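Local coordinates for mucin-like protocadherin (Homo sapiens, PDB 6OAE), which probably forms calcium-dependent heterophilic adhesion complexes with CDHR2, linking neighbouring microvilli of epithelial cells through an extracellular region whose first two cadherin repeats make up this chain, at residues I107-E110 and E111-V115; T118-P121 and E122-Q126. All coordinates share one frame; numbering follows the deposited sequence.

Contact 1. Residues I107-E110 and E111-V115; sequences IRVE and EDTKV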
loop_
_atom_site.group_PDB
_atom_site.type_symbol
_atom_site.label_atom_id
_atom_site.label_comp_id
_atom_site.label_asym_id
_atom_site.label_seq_id
_atom_site.Cartn_x
_atom_site.Cartn_y
_atom_site.Cartn_z
ATOM N N ILE A 107 16.586 -22.663 -7.210
ATOM C CA ILE A 107 16.266 -23.627 -6.122
ATOM C C ILE A 107 16.656 -25.017 -6.631
ATOM O O ILE A 107 16.233 -25.365 -7.744
ATOM C CB ILE A 107 14.779 -23.586 -5.712
ATOM C CG1 ILE A 107 14.366 -22.241 -5.087
ATOM C CG2 ILE A 107 14.470 -24.756 -4.769
ATOM C CD1 ILE A 107 14.208 -21.089 -6.063
ATOM N N ARG A 108 17.398 -25.780 -5.840
ATOM C CA ARG A 108 17.728 -27.184 -6.170
ATOM C C ARG A 108 16.677 -28.087 -5.517
ATOM O O ARG A 108 16.324 -27.867 -4.333
ATOM C CB ARG A 108 19.201 -27.434 -5.841
ATOM C CG ARG A 108 20.082 -26.790 -6.902
ATOM C CD ARG A 108 21.503 -26.559 -6.528
ATOM N NE ARG A 108 21.652 -25.745 -5.347
ATOM C CZ ARG A 108 21.442 -24.430 -5.262
ATOM N NH1 ARG A 108 21.043 -23.715 -6.310
ATOM N NH2 ARG A 108 21.641 -23.829 -4.101
ATOM N N VAL A 109 16.177 -29.062 -6.270
ATOM C CA VAL A 109 15.089 -29.976 -5.823
ATOM C C VAL A 109 15.535 -31.401 -6.108
ATOM O O VAL A 109 15.891 -31.697 -7.273
ATOM C CB VAL A 109 13.757 -29.680 -6.531
ATOM C CG1 VAL A 109 12.584 -30.240 -5.741
ATOM C CG2 VAL A 109 13.551 -28.202 -6.793
ATOM N N GLU A 110 15.502 -32.263 -5.101
ATOM C CA GLU A 110 15.892 -33.684 -5.291
ATOM C C GLU A 110 14.899 -34.344 -6.242
ATOM O O GLU A 110 13.693 -34.084 -6.143
ATOM C CB GLU A 110 15.997 -34.394 -3.956
ATOM C CG GLU A 110 17.231 -33.988 -3.203
ATOM C CD GLU A 110 17.399 -34.772 -1.918
ATOM O OE1 GLU A 110 17.363 -36.026 -1.988
ATOM O OE2 GLU A 110 17.542 -34.138 -0.862
ATOM N N GLU A 111 15.405 -35.167 -7.155
ATOM C CA GLU A 111 14.573 -35.897 -8.141
ATOM C C GLU A 111 13.467 -36.708 -7.439
ATOM O O GLU A 111 12.389 -36.852 -8.031
ATOM C CB GLU A 111 15.465 -36.812 -8.973
ATOM C CG GLU A 111 14.729 -37.534 -10.068
ATOM C CD GLU A 111 15.618 -38.539 -10.764
ATOM O OE1 GLU A 111 15.854 -38.374 -11.939
ATOM O OE2 GLU A 111 16.074 -39.480 -10.084
ATOM N N ASP A 112 13.701 -37.223 -6.231
ATOM C CA ASP A 112 12.743 -38.147 -5.552
ATOM C C ASP A 112 11.818 -37.389 -4.576
ATOM O O ASP A 112 11.168 -38.060 -3.737
ATOM C CB ASP A 112 13.502 -39.298 -4.870
ATOM C CG ASP A 112 14.433 -38.857 -3.757
ATOM O OD1 ASP A 112 14.747 -37.662 -3.691
ATOM O OD2 ASP A 112 14.837 -39.717 -2.968
ATOM N N THR A 113 11.747 -36.056 -4.658
ATOM C CA THR A 113 10.794 -35.234 -3.870
ATOM C C THR A 113 9.385 -35.802 -4.089
ATOM O O THR A 113 9.052 -36.084 -5.247
ATOM C CB THR A 113 10.889 -33.757 -4.268
ATOM O OG1 THR A 113 12.219 -33.323 -3.988
ATOM C CG2 THR A 113 9.874 -32.894 -3.551
ATOM N N LYS A 114 8.602 -35.978 -3.019
ATOM C CA LYS A 114 7.245 -36.579 -3.094
ATOM C C LYS A 114 6.318 -35.619 -3.844
ATOM O O LYS A 114 6.368 -34.405 -3.568
ATOM C CB LYS A 114 6.703 -36.907 -1.697
ATOM C CG LYS A 114 7.629 -37.755 -0.816
ATOM C CD LYS A 114 8.380 -38.888 -1.536
ATOM C CE LYS A 114 7.474 -39.942 -2.151
ATOM N NZ LYS A 114 6.731 -40.694 -1.110
ATOM N N VAL A 115 5.504 -36.145 -4.762
ATOM C CA VAL A 115 4.480 -35.353 -5.503
ATOM C C VAL A 115 3.534 -34.714 -4.468
ATOM O O VAL A 115 3.267 -35.363 -3.432
ATOM C CB VAL A 115 3.733 -36.212 -6.544
ATOM C CG1 VAL A 115 2.547 -35.476 -7.152
ATOM C CG2 VAL A 115 4.674 -36.693 -7.636
HETATM O O HOH W 1 14.558 -31.546 -2.671
#

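Contact 2. Residues T118-P121 and E122-Q126; sequences TVIP and ETQLQ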
loop_
_atom_site.group_PDB
_atom_site.type_symbol
_atom_site.label_atom_id
_atom_site.label_comp_id
_atom_site.label_asym_id
_atom_site.label_seq_id
_atom_site.Cartn_x
_atom_site.Cartn_y
_atom_site.Cartn_z
ATOM N N THR A 118 5.248 -29.119 -0.974
ATOM C CA THR A 118 5.666 -27.707 -1.132
ATOM C C THR A 118 7.178 -27.731 -1.334
ATOM O O THR A 118 7.860 -28.340 -0.489
ATOM C CB THR A 118 5.262 -26.835 0.067
ATOM O OG1 THR A 118 3.845 -26.773 0.081
ATOM C CG2 THR A 118 5.819 -25.437 -0.027
ATOM N N VAL A 119 7.694 -27.119 -2.402
ATOM C CA VAL A 119 9.158 -27.069 -2.687
ATOM C C VAL A 119 9.697 -25.662 -2.399
ATOM O O VAL A 119 10.895 -25.542 -2.068
ATOM C CB VAL A 119 9.430 -27.543 -4.130
ATOM C CG1 VAL A 119 10.828 -27.230 -4.608
ATOM C CG2 VAL A 119 9.154 -29.041 -4.263
ATOM N N ILE A 120 8.876 -24.617 -2.550
ATOM C CA ILE A 120 9.259 -23.226 -2.156
ATOM C C ILE A 120 8.104 -22.692 -1.320
ATOM O O ILE A 120 6.983 -22.611 -1.811
ATOM C CB ILE A 120 9.565 -22.306 -3.349
ATOM C CG1 ILE A 120 10.516 -22.954 -4.360
ATOM C CG2 ILE A 120 10.121 -20.988 -2.838
ATOM C CD1 ILE A 120 10.751 -22.126 -5.622
ATOM N N PRO A 121 8.330 -22.307 -0.052
ATOM C CA PRO A 121 7.262 -21.756 0.761
ATOM C C PRO A 121 7.005 -20.297 0.339
ATOM O O PRO A 121 7.872 -19.645 -0.268
ATOM C CB PRO A 121 7.828 -21.896 2.178
ATOM C CG PRO A 121 9.299 -21.631 1.968
ATOM C CD PRO A 121 9.618 -22.335 0.668
ATOM N N GLU A 122 5.802 -19.835 0.664
ATOM C CA GLU A 122 5.289 -18.455 0.421
ATOM C C GLU A 122 6.355 -17.409 0.818
ATOM O O GLU A 122 6.545 -16.432 0.073
ATOM C CB GLU A 122 3.964 -18.323 1.181
ATOM C CG GLU A 122 3.009 -17.348 0.565
ATOM C CD GLU A 122 1.660 -17.195 1.261
ATOM O OE1 GLU A 122 1.106 -16.070 1.221
ATOM O OE2 GLU A 122 1.153 -18.185 1.810
ATOM N N THR A 123 7.059 -17.609 1.937
ATOM C CA THR A 123 8.067 -16.658 2.493
ATOM C C THR A 123 9.231 -16.402 1.512
ATOM O O THR A 123 9.808 -15.287 1.546
ATOM C CB THR A 123 8.586 -17.160 3.847
ATOM O OG1 THR A 123 8.992 -18.520 3.694
ATOM C CG2 THR A 123 7.541 -17.066 4.941
ATOM N N GLN A 124 9.582 -17.375 0.686
ATOM C CA GLN A 124 10.709 -17.264 -0.272
ATOM C C GLN A 124 10.250 -16.620 -1.584
ATOM O O GLN A 124 11.149 -16.159 -2.319
ATOM C CB GLN A 124 11.346 -18.633 -0.499
ATOM C CG GLN A 124 12.145 -19.108 0.712
ATOM C CD GLN A 124 12.782 -20.463 0.533
ATOM O OE1 GLN A 124 13.074 -20.905 -0.587
ATOM N NE2 GLN A 124 13.031 -21.134 1.652
ATOM N N LEU A 125 8.937 -16.579 -1.884
ATOM C CA LEU A 125 8.443 -16.024 -3.183
ATOM C C LEU A 125 7.695 -14.708 -3.014
ATOM O O LEU A 125 7.646 -14.000 -3.992
ATOM C CB LEU A 125 7.526 -17.040 -3.882
ATOM C CG LEU A 125 8.199 -18.335 -4.334
ATOM C CD1 LEU A 125 7.290 -19.121 -5.282
ATOM C CD2 LEU A 125 9.511 -18.049 -5.021
ATOM N N GLN A 126 7.134 -14.415 -1.852
ATOM C CA GLN A 126 6.182 -13.285 -1.696
ATOM C C GLN A 126 6.873 -11.953 -2.003
ATOM O O GLN A 126 8.081 -11.779 -1.712
ATOM C CB GLN A 126 5.497 -13.294 -0.332
ATOM C CG GLN A 126 6.430 -13.072 0.851
ATOM C CD GLN A 126 5.741 -13.423 2.148
ATOM O OE1 GLN A 126 4.553 -13.753 2.177
ATOM N NE2 GLN A 126 6.486 -13.352 3.243
HETATM O O HOH W 2 12.942 -23.804 -1.017
#

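Contact 1. Residues I107-E110 and E111-V115
Thr113 folds back on Glu110 and takes hold of its carbonyl oxygen twice. Thr113 N reaches Glu110 O at 3.1 Å with a nearly straight N-H (161°), closing a type I beta turn from Glu110 to Thr113, while Thr113 OG1 gives the same oxygen a shorter bond of 2.7 Å. The two donors come from different directions: the amide lies well above the carbonyl plane, the hydroxyl only 21° from it. With chi1 at -61°, Thr113 holds OG1 beside its own backbone N, which is why both groups can serve one acceptor. A bridging water adds a third tie, accepting from Glu110 N and donating to Thr113 OG1 at 3.2 Å.

On the outer side, the Glu110 and Asp112 side chains run alongside each other and point the same way. Their carboxylates approach to 3.5 Å between Glu110 OE1 and Asp112 OD1, close enough that each may favour protonation of the other, though solvent should soften the effect. Glu111 turns elsewhere. Only its CB lies against the Glu110 carbonyl carbon, and the extended chain carries OE1 off to the backbone N of Phe169.

Val109 packs against the turn, its CG1 3.6 Å from Thr113 OG1. Here the edge strand 104-110 of its sheet ends: Val109 and Glu111 bond through the backbone to strand 194-204, where Val109 also packs on Leu201, and the chain runs on toward strand 118-120 in the facing sheet.

Contact 2. Residues T118-P121 and E122-Q126
Gln124 turns the flat face of its side-chain amide toward the CD-CG edge of the Pro121 ring. Gln124 CD sits 3.7 Å from Pro121 CD, and Gln124 NE2 reaches the same ring carbon at much the same distance, so the proline CH2 meets the amide nearly head-on from above its plane. The chain gets there by staying extended beyond CG, with CG swung beside the backbone N (chi1 -72°). Gln124 OE1 then accepts from a water that also donates to Val119 O, which ties the amide back to the strand and probably limits its rotation. Thr123 comes at the same ring from another direction, its OG1 3.6 Å from Pro121 CG; the two side chains cross obliquely.

The chain turns a corner at Val119, before the helix begins. Val119 and Ile120 both face Leu161 of strand 158-163 in a classic beta bulge, and Pro121 leads into a short, weakly bonded helix at 122-125, all within the second cadherin repeat. Pro121 O takes Gln124 N at 3.0 Å, and Glu122 O receives both Leu125 N and Gln126 N, so the single turn closes on two carbonyls.

Next to the proline, on Ile120, the contact is apolar. Ile120 holds its CG2 branch anti to the backbone N, and that methyl is met by Gln124 CB at 3.5 Å and by Leu125 CG at 3.6 Å. Both partners cross the isoleucine at about a right angle. Leu125 CD2 also lies close to the shared methyl. The Ile120 side chain packs further on Leu161, while Gln124 O accepts from Lys105 NZ.

Overall arrangement
Contact 1 precedes contact 2 along the chain, and their centres lie 14 Å apart in the second cadherin repeat. Residues 107-115 finish strand 104-110 at the edge of the four-stranded sheet; residues 118-126 carry strand 118-120, at the edge of the three-stranded one, into the short helix. The first holds the turn that begins the crossing from one sheet of the sandwich to the other. Across the interior they meet directly: Val109 CG2 packs on Val119 CG1 at 3.6 Å, and Ile107 CD1 on Ile120 CD1 at the same distance. The two edge strands thus close one side of the sandwich, contact 1 lying farther from the chain's centre.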